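Local coordinates for protein glycosyl transferase family 8 (PDB 5GVV) that transfers galactose from UDP-galactose to the terminal glucose of the already glycosylated serine-rich repeat protein PsrP, at residues A[160-165]-A[179-184]; A[95-100]-A[148-153]. One frame throughout, in Å; residues are numbered along the deposited sequence.

Both contacts belong to the glycosyltransferase family 8 domain and lie in series along the chain, contact 2 closing before contact 1 opens, with their centres about 17 Å apart. Helix 150-155, which starts in contact 2, is followed directly by helix 158-167 of contact 1. The two sites meet where Leu181 CD2 packs at 4.3 Å from Trp153 CH2. Neither contact binds the nucleotide itself. The side chain of Leu181 in contact 1 lies about 10 Å from the bound UDP and about 11 Å from the manganese ion, whereas that of Ile148 in contact 2 is about 13 Å from UDP and about 14 Å from the metal.

Contact 1 of 2, residues A[160-165]-A[179-184]; sequences QKLIDL and SILNML
Ile180 faces helix 158-167 with its CG2 branch, which packs against Leu162 CD2 at 3.7 Å. CG2 also approaches Leu162 O, a carbonyl that accepts a hydrogen bond from Thr166 OG1 one turn on. Ile180 CG2 makes a looser contact, 4.2 Å, with Leu165 CD2.

The CB of Leu181 points away from the partner helix, but the end of the side chain bends back, and its CD2 comes within 3.8 Å of Leu162 CD2. Leu162 CD2 thus touches two successive residues of helix 176-185, while Tyr91 lies against both Leu162 and Ile180. This is apolar packing between helices 158-167 and 176-185 of the GT-A domain: the short segments cross at 115° with their axes 10.0 Å apart at closest approach, and a 13-residue connection joins 160-165 to 179-184. The nearest CA atoms are those of Leu162 and Ile180.

Met183, a selenomethionine, lies over the end of Leu165, its chain folded at the last torsion (chi3 10°). Its CG stands 3.4 Å from Leu165 CD2, tighter than usual for two carbons, and SE approaches both methyls of that leucine. Leu165 extends with CG anti to its backbone N (chi1 178°), which carries the branched end out to the selenomethionine.

Leu184 runs at about a right angle to Leu162, and its CD2 sits 3.7 Å from Leu162 CD2 and nearly as close to CG. At the exposed border the same Leu184 CD2 reaches the aliphatic root of Lys161, 4.3 Å from CB.

Contact 2 of 2, residues A[95-100]-A[148-153]; sequences DFVTED and INNKKW
Asn150 sends its side-chain amide into the bend of loop 95-100, where ND2 donates to two backbone carbonyls. This is a join in the central mixed sheet of the GT-A fold: the loop leads into strand 101-105, whose antiparallel neighbour, strand 145-149, leads into helix 150-155 here.

The close-packed part is built around that buried amide. The bond from Asn150 ND2 to Glu99 O, 2.9 Å long, is fairly straight at 159° and lies in the amide plane, approaching almost end-on to the carbonyl. The second, from Asn150 ND2 to Val97 O, is shorter at 2.8 Å but weak, its N-H being strongly bent away from the acceptor. Together they restrain the rotation of the amide and tie down carbonyls on both sides of Thr98. With CG anti to the backbone N (chi1 -162°), the asparagine reaches across from the first turn of the helix, and ND2 comes to rest 3.4 Å from Val97 CB. Val102, Ile93 and Pro94 also touch Asn150, closing apolar groups around it, and the carboxylate of Glu99 is directed elsewhere, to Tyr37 and Lys35.

The solvent side is looser. Asp100 and Lys151 lie alongside one another pointing the same way, but meet through Asp100 OD1 and Lys151 CB at 4.0 Å; their charged ends do not touch. The backbone does the holding: Lys151 N donates to Asp100 O over 3.3 Å. A water also donates to that carbonyl and, weakly, to the side-chain oxygen of Asn149, the residue at the N-cap of helix 150-155. Asn149 OD1 completes the cap by accepting from Lys152 N at 3.3 Å, the donor standing 59° out of the plane of the Asn149 side-chain carbonyl.

Contact 1 of 2, residues A[160-165]-A[179-184]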
ATOM      1  N   GLN A 160      10.162 -19.971 -23.377  1.00 31.87           N
ATOM      2  CA  GLN A 160       9.876 -21.394 -23.275  1.00 35.30           C
ATOM      3  C   GLN A 160      11.070 -22.152 -22.698  1.00 36.44           C
ATOM      4  O   GLN A 160      10.907 -23.114 -21.939  1.00 36.69           O
ATOM      5  CB  GLN A 160       9.486 -21.968 -24.637  1.00 38.56           C
ATOM      6  CG  GLN A 160       8.639 -23.227 -24.529  1.00 40.19           C
ATOM      7  CD  GLN A 160       7.441 -23.036 -23.612  1.00 40.02           C
ATOM      8  OE1 GLN A 160       6.647 -22.115 -23.792  1.00 41.95           O
ATOM      9  NE2 GLN A 160       7.311 -23.907 -22.617  1.00 38.75           N
ATOM     10  N   LYS A 161      12.270 -21.703 -23.050  1.00 35.97           N
ATOM     11  CA  LYS A 161      13.496 -22.345 -22.590  1.00 33.41           C
ATOM     12  C   LYS A 161      13.695 -22.205 -21.083  1.00 33.92           C
ATOM     13  O   LYS A 161      14.142 -23.143 -20.422  1.00 35.94           O
ATOM     14  CB  LYS A 161      14.695 -21.785 -23.353  1.00 35.29           C
ATOM     15  CG  LYS A 161      14.725 -22.241 -24.799  1.00 33.92           C
ATOM     16  CD  LYS A 161      15.713 -21.442 -25.613  1.00 36.66           C
ATOM     17  CE  LYS A 161      16.028 -22.159 -26.913  1.00 38.69           C
ATOM     18  NZ  LYS A 161      17.493 -22.175 -27.155  1.00 47.01           N
ATOM     19  N   LEU A 162      13.348 -21.039 -20.547  1.00 29.91           N
ATOM     20  CA  LEU A 162      13.439 -20.794 -19.110  1.00 32.77           C
ATOM     21  C   LEU A 162      12.416 -21.634 -18.346  1.00 33.96           C
ATOM     22  O   LEU A 162      12.740 -22.249 -17.327  1.00 32.94           O
ATOM     23  CB  LEU A 162      13.244 -19.305 -18.805  1.00 31.25           C
ATOM     24  CG  LEU A 162      14.395 -18.357 -19.151  1.00 32.02           C
ATOM     25  CD1 LEU A 162      13.928 -16.906 -19.237  1.00 30.28           C
ATOM     26  CD2 LEU A 162      15.517 -18.492 -18.132  1.00 30.65           C
ATOM     27  N   ILE A 163      11.181 -21.651 -18.849  1.00 35.15           N
ATOM     28  CA  ILE A 163      10.097 -22.429 -18.248  1.00 35.57           C
ATOM     29  C   ILE A 163      10.451 -23.911 -18.212  1.00 38.37           C
ATOM     30  O   ILE A 163      10.400 -24.543 -17.152  1.00 38.57           O
ATOM     31  CB  ILE A 163       8.768 -22.254 -19.016  1.00 37.33           C
ATOM     32  CG1 ILE A 163       8.209 -20.843 -18.820  1.00 36.79           C
ATOM     33  CG2 ILE A 163       7.740 -23.281 -18.555  1.00 36.98           C
ATOM     34  CD1 ILE A 163       6.999 -20.534 -19.687  1.00 37.09           C
ATOM     35  N   ASP A 164      10.804 -24.452 -19.375  1.00 35.21           N
ATOM     36  CA  ASP A 164      11.209 -25.849 -19.495  1.00 38.12           C
ATOM     37  C   ASP A 164      12.377 -26.189 -18.567  1.00 41.05           C
ATOM     38  O   ASP A 164      12.357 -27.219 -17.886  1.00 38.39           O
ATOM     39  CB  ASP A 164      11.573 -26.174 -20.948  1.00 36.52           C
ATOM     40  CG  ASP A 164      10.372 -26.120 -21.878  1.00 42.42           C
ATOM     41  OD1 ASP A 164       9.226 -26.185 -21.380  1.00 45.41           O
ATOM     42  OD2 ASP A 164      10.575 -26.021 -23.110  1.00 42.73           O
ATOM     43  N   LEU A 165      13.391 -25.325 -18.532  1.00 36.24           N
ATOM     44  CA  LEU A 165      14.535 -25.566 -17.658  1.00 37.30           C
ATOM     45  C   LEU A 165      14.171 -25.392 -16.189  1.00 40.73           C
ATOM     46  O   LEU A 165      14.683 -26.114 -15.344  1.00 44.33           O
ATOM     47  CB  LEU A 165      15.742 -24.695 -18.023  1.00 37.08           C
ATOM     48  CG  LEU A 165      16.952 -24.894 -17.093  1.00 39.47           C
ATOM     49  CD1 LEU A 165      17.395 -26.352 -17.057  1.00 40.10           C
ATOM     50  CD2 LEU A 165      18.120 -23.992 -17.463  1.00 38.67           C
ATOM     51  N   SER A 179      18.993 -18.546 -10.505  1.00 35.19           N
ATOM     52  CA  SER A 179      19.797 -19.730 -10.809  1.00 35.23           C
ATOM     53  C   SER A 179      19.503 -20.250 -12.214  1.00 32.62           C
ATOM     54  O   SER A 179      20.403 -20.721 -12.914  1.00 32.87           O
ATOM     55  CB  SER A 179      19.539 -20.839  -9.785  1.00 36.66           C
ATOM     56  OG  SER A 179      20.073 -20.517  -8.515  1.00 40.57           O
ATOM     57  N   ILE A 180      18.239 -20.164 -12.619  1.00 34.46           N
ATOM     58  CA  ILE A 180      17.821 -20.611 -13.944  1.00 28.80           C
ATOM     59  C   ILE A 180      18.406 -19.714 -15.035  1.00 30.94           C
ATOM     60  O   ILE A 180      18.906 -20.200 -16.054  1.00 31.44           O
ATOM     61  CB  ILE A 180      16.283 -20.626 -14.076  1.00 31.56           C
ATOM     62  CG1 ILE A 180      15.651 -21.529 -13.011  1.00 30.25           C
ATOM     63  CG2 ILE A 180      15.874 -21.059 -15.474  1.00 32.36           C
ATOM     64  CD1 ILE A 180      16.209 -22.943 -12.987  1.00 35.91           C
ATOM     65  N   LEU A 181      18.330 -18.403 -14.817  1.00 28.52           N
ATOM     66  CA  LEU A 181      18.841 -17.424 -15.776  1.00 30.97           C
ATOM     67  C   LEU A 181      20.352 -17.561 -15.999  1.00 31.43           C
ATOM     68  O   LEU A 181      20.835 -17.458 -17.130  1.00 30.58           O
ATOM     69  CB  LEU A 181      18.499 -16.004 -15.314  1.00 30.55           C
ATOM     70  CG  LEU A 181      17.052 -15.558 -15.514  1.00 28.24           C
ATOM     71  CD1 LEU A 181      16.695 -14.429 -14.568  1.00 31.22           C
ATOM     72  CD2 LEU A 181      16.831 -15.128 -16.948  1.00 28.65           C
ATOM     73  N   ASN A 182      21.093 -17.793 -14.924  1.00 25.67           N
ATOM     74  CA  ASN A 182      22.534 -17.987 -15.030  1.00 30.55           C
ATOM     75  C   ASN A 182      22.882 -19.313 -15.701  1.00 32.38           C
ATOM     76  O   ASN A 182      23.844 -19.403 -16.472  1.00 31.40           O
ATOM     77  CB  ASN A 182      23.179 -17.901 -13.649  1.00 28.47           C
ATOM     78  CG  ASN A 182      23.428 -16.476 -13.220  1.00 27.45           C
ATOM     79  OD1 ASN A 182      24.493 -15.919 -13.480  1.00 25.99           O
ATOM     80  ND2 ASN A 182      22.440 -15.867 -12.576  1.00 27.74           N
HETATM   81  N   MSE A 183      22.116 -20.336 -15.397  1.00 32.83           N
HETATM   82  CA  MSE A 183      22.378 -21.635 -15.991  1.00 33.79           C
HETATM   83  C   MSE A 183      22.053 -21.644 -17.461  1.00 34.43           C
HETATM   84  O   MSE A 183      22.568 -22.506 -18.132  1.00 37.01           O
HETATM   85  CB  MSE A 183      21.640 -22.698 -15.214  1.00 30.00           C
HETATM   86  CG  MSE A 183      21.152 -23.891 -16.005  1.00 30.00           C
HETATM   87 SE   MSE A 183      20.551 -25.259 -14.813  1.00 30.00          SE
HETATM   88  CE  MSE A 183      20.548 -24.291 -13.116  1.00 30.00           C
ATOM     89  N   LEU A 184      21.202 -20.764 -17.958  1.00 36.32           N
ATOM     90  CA  LEU A 184      20.843 -20.719 -19.372  1.00 32.04           C
ATOM     91  C   LEU A 184      21.757 -19.810 -20.191  1.00 36.27           C
ATOM     92  O   LEU A 184      22.008 -20.073 -21.371  1.00 35.11           O
ATOM     93  CB  LEU A 184      19.387 -20.267 -19.537  1.00 37.84           C
ATOM     94  CG  LEU A 184      18.823 -20.274 -20.961  1.00 34.31           C
ATOM     95  CD1 LEU A 184      18.641 -21.696 -21.477  1.00 37.20           C
ATOM     96  CD2 LEU A 184      17.517 -19.503 -21.046  1.00 34.07           C
TER

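Contact 2 of 2, residues A[95-100]-A[148-153]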
ATOM      1  N   ASP A  95       6.830 -11.500 -24.489  1.00 26.57           N
ATOM      2  CA  ASP A  95       5.450 -11.702 -24.917  1.00 25.27           C
ATOM      3  C   ASP A  95       4.639 -10.403 -24.859  1.00 28.03           C
ATOM      4  O   ASP A  95       3.535 -10.331 -25.408  1.00 25.91           O
ATOM      5  CB  ASP A  95       4.774 -12.790 -24.072  1.00 26.11           C
ATOM      6  CG  ASP A  95       5.309 -14.180 -24.369  1.00 32.07           C
ATOM      7  OD1 ASP A  95       5.673 -14.440 -25.536  1.00 33.85           O
ATOM      8  OD2 ASP A  95       5.366 -15.015 -23.437  1.00 32.24           O
ATOM      9  N   PHE A  96       5.191  -9.382 -24.205  1.00 20.47           N
ATOM     10  CA  PHE A  96       4.495  -8.107 -24.044  1.00 20.15           C
ATOM     11  C   PHE A  96       5.241  -6.917 -24.638  1.00 19.28           C
ATOM     12  O   PHE A  96       4.628  -6.024 -25.227  1.00 20.04           O
ATOM     13  CB  PHE A  96       4.231  -7.825 -22.561  1.00 19.63           C
ATOM     14  CG  PHE A  96       3.310  -8.814 -21.905  1.00 20.36           C
ATOM     15  CD1 PHE A  96       3.827  -9.877 -21.171  1.00 19.44           C
ATOM     16  CD2 PHE A  96       1.929  -8.683 -22.015  1.00 18.30           C
ATOM     17  CE1 PHE A  96       2.987 -10.792 -20.558  1.00 22.17           C
ATOM     18  CE2 PHE A  96       1.081  -9.594 -21.401  1.00 18.30           C
ATOM     19  CZ  PHE A  96       1.613 -10.651 -20.673  1.00 21.32           C
ATOM     20  N   VAL A  97       6.560  -6.892 -24.464  1.00 20.75           N
ATOM     21  CA  VAL A  97       7.369  -5.743 -24.867  1.00 18.26           C
ATOM     22  C   VAL A  97       7.632  -5.740 -26.373  1.00 19.49           C
ATOM     23  O   VAL A  97       8.050  -6.753 -26.933  1.00 20.45           O
ATOM     24  CB  VAL A  97       8.708  -5.714 -24.098  1.00 20.72           C
ATOM     25  CG1 VAL A  97       9.494  -4.457 -24.434  1.00 18.54           C
ATOM     26  CG2 VAL A  97       8.445  -5.788 -22.594  1.00 19.75           C
ATOM     27  N   THR A  98       7.394  -4.602 -27.021  1.00 19.02           N
ATOM     28  CA  THR A  98       7.514  -4.500 -28.477  1.00 22.06           C
ATOM     29  C   THR A  98       8.854  -3.904 -28.888  1.00 25.81           C
ATOM     30  O   THR A  98       9.241  -3.969 -30.058  1.00 28.96           O
ATOM     31  CB  THR A  98       6.385  -3.637 -29.079  1.00 23.97           C
ATOM     32  OG1 THR A  98       6.520  -2.281 -28.627  1.00 29.51           O
ATOM     33  CG2 THR A  98       5.028  -4.167 -28.655  1.00 23.31           C
ATOM     34  N   GLU A  99       9.564  -3.324 -27.924  1.00 24.17           N
ATOM     35  CA  GLU A  99      10.862  -2.722 -28.209  1.00 26.07           C
ATOM     36  C   GLU A  99      11.959  -3.781 -28.301  1.00 24.67           C
ATOM     37  O   GLU A  99      11.868  -4.841 -27.674  1.00 26.24           O
ATOM     38  CB  GLU A  99      11.219  -1.665 -27.159  1.00 24.45           C
ATOM     39  CG  GLU A  99      10.395  -0.378 -27.248  1.00 21.68           C
ATOM     40  CD  GLU A  99       8.978  -0.525 -26.716  1.00 23.73           C
ATOM     41  OE1 GLU A  99       8.686  -1.519 -26.018  1.00 23.93           O
ATOM     42  OE2 GLU A  99       8.151   0.366 -26.995  1.00 27.84           O
ATOM     43  N   ASP A 100      12.991  -3.500 -29.091  1.00 23.83           N
ATOM     44  CA  ASP A 100      14.080  -4.456 -29.264  1.00 26.63           C
ATOM     45  C   ASP A 100      14.967  -4.527 -28.015  1.00 27.50           C
ATOM     46  O   ASP A 100      15.610  -5.551 -27.756  1.00 28.74           O
ATOM     47  CB  ASP A 100      14.905  -4.118 -30.510  1.00 29.85           C
ATOM     48  CG  ASP A 100      14.082  -4.171 -31.791  1.00 38.67           C
ATOM     49  OD1 ASP A 100      13.078  -4.919 -31.837  1.00 35.74           O
ATOM     50  OD2 ASP A 100      14.443  -3.458 -32.755  1.00 41.35           O
ATOM     51  N   ILE A 148      17.923  -5.981 -21.346  1.00 21.43           N
ATOM     52  CA  ILE A 148      17.542  -7.161 -22.115  1.00 18.23           C
ATOM     53  C   ILE A 148      17.484  -6.929 -23.629  1.00 22.05           C
ATOM     54  O   ILE A 148      16.876  -5.964 -24.096  1.00 21.28           O
ATOM     55  CB  ILE A 148      16.186  -7.703 -21.617  1.00 21.29           C
ATOM     56  CG1 ILE A 148      16.332  -8.251 -20.194  1.00 20.44           C
ATOM     57  CG2 ILE A 148      15.645  -8.777 -22.550  1.00 25.93           C
ATOM     58  CD1 ILE A 148      15.016  -8.582 -19.504  1.00 21.23           C
ATOM     59  N   ASN A 149      18.130  -7.816 -24.381  1.00 22.31           N
ATOM     60  CA  ASN A 149      18.004  -7.836 -25.834  1.00 23.93           C
ATOM     61  C   ASN A 149      16.684  -8.520 -26.186  1.00 24.32           C
ATOM     62  O   ASN A 149      16.658  -9.711 -26.492  1.00 25.78           O
ATOM     63  CB  ASN A 149      19.187  -8.595 -26.442  1.00 27.13           C
ATOM     64  CG  ASN A 149      19.260  -8.475 -27.957  1.00 30.33           C
ATOM     65  OD1 ASN A 149      18.256  -8.236 -28.632  1.00 28.54           O
ATOM     66  ND2 ASN A 149      20.459  -8.654 -28.499  1.00 30.39           N
ATOM     67  N   ASN A 150      15.591  -7.763 -26.132  1.00 24.33           N
ATOM     68  CA  ASN A 150      14.249  -8.325 -26.295  1.00 27.32           C
ATOM     69  C   ASN A 150      14.010  -9.033 -27.634  1.00 29.17           C
ATOM     70  O   ASN A 150      13.282 -10.028 -27.699  1.00 30.04           O
ATOM     71  CB  ASN A 150      13.189  -7.246 -26.078  1.00 26.09           C
ATOM     72  CG  ASN A 150      11.816  -7.832 -25.807  1.00 27.03           C
ATOM     73  OD1 ASN A 150      11.699  -8.870 -25.162  1.00 26.38           O
ATOM     74  ND2 ASN A 150      10.773  -7.179 -26.310  1.00 24.46           N
ATOM     75  N   LYS A 151      14.614  -8.519 -28.698  1.00 27.83           N
ATOM     76  CA  LYS A 151      14.462  -9.123 -30.019  1.00 32.10           C
ATOM     77  C   LYS A 151      15.025 -10.544 -30.026  1.00 34.63           C
ATOM     78  O   LYS A 151      14.373 -11.481 -30.500  1.00 35.10           O
ATOM     79  CB  LYS A 151      15.155  -8.265 -31.076  1.00 32.54           C
ATOM     80  CG  LYS A 151      14.932  -8.739 -32.511  1.00 36.17           C
ATOM     81  CD  LYS A 151      15.822  -7.973 -33.487  1.00 42.09           C
ATOM     82  CE  LYS A 151      16.333  -8.876 -34.606  1.00 47.53           C
ATOM     83  NZ  LYS A 151      17.379  -8.216 -35.446  1.00 49.26           N
ATOM     84  N   LYS A 152      16.231 -10.691 -29.485  1.00 30.72           N
ATOM     85  CA  LYS A 152      16.892 -11.990 -29.386  1.00 31.93           C
ATOM     86  C   LYS A 152      16.105 -12.972 -28.519  1.00 33.81           C
ATOM     87  O   LYS A 152      16.004 -14.158 -28.845  1.00 32.88           O
ATOM     88  CB  LYS A 152      18.301 -11.823 -28.816  1.00 35.37           C
ATOM     89  CG  LYS A 152      19.358 -11.404 -29.826  1.00 39.68           C
ATOM     90  CD  LYS A 152      20.269 -12.572 -30.172  1.00 45.13           C
ATOM     91  CE  LYS A 152      20.717 -13.312 -28.919  1.00 42.22           C
ATOM     92  NZ  LYS A 152      21.635 -14.452 -29.219  1.00 46.84           N
ATOM     93  N   TRP A 153      15.565 -12.471 -27.410  1.00 30.95           N
ATOM     94  CA  TRP A 153      14.709 -13.259 -26.525  1.00 31.14           C
ATOM     95  C   TRP A 153      13.481 -13.789 -27.263  1.00 33.00           C
ATOM     96  O   TRP A 153      12.977 -14.874 -26.953  1.00 32.02           O
ATOM     97  CB  TRP A 153      14.270 -12.416 -25.325  1.00 29.09           C
ATOM     98  CG  TRP A 153      15.334 -12.241 -24.278  1.00 26.97           C
ATOM     99  CD1 TRP A 153      16.632 -11.867 -24.479  1.00 30.60           C
ATOM    100  CD2 TRP A 153      15.182 -12.411 -22.863  1.00 30.80           C
ATOM    101  NE1 TRP A 153      17.299 -11.808 -23.276  1.00 29.88           N
ATOM    102  CE2 TRP A 153      16.428 -12.137 -22.268  1.00 29.15           C
ATOM    103  CE3 TRP A 153      14.113 -12.775 -22.040  1.00 28.40           C
ATOM    104  CZ2 TRP A 153      16.633 -12.210 -20.889  1.00 29.94           C
ATOM    105  CZ3 TRP A 153      14.320 -12.852 -20.671  1.00 30.42           C
ATOM    106  CH2 TRP A 153      15.567 -12.570 -20.112  1.00 24.58           C
TER
HETATM  107  O   HOH W   1      18.441  -5.680 -28.824  1.00 33.49           O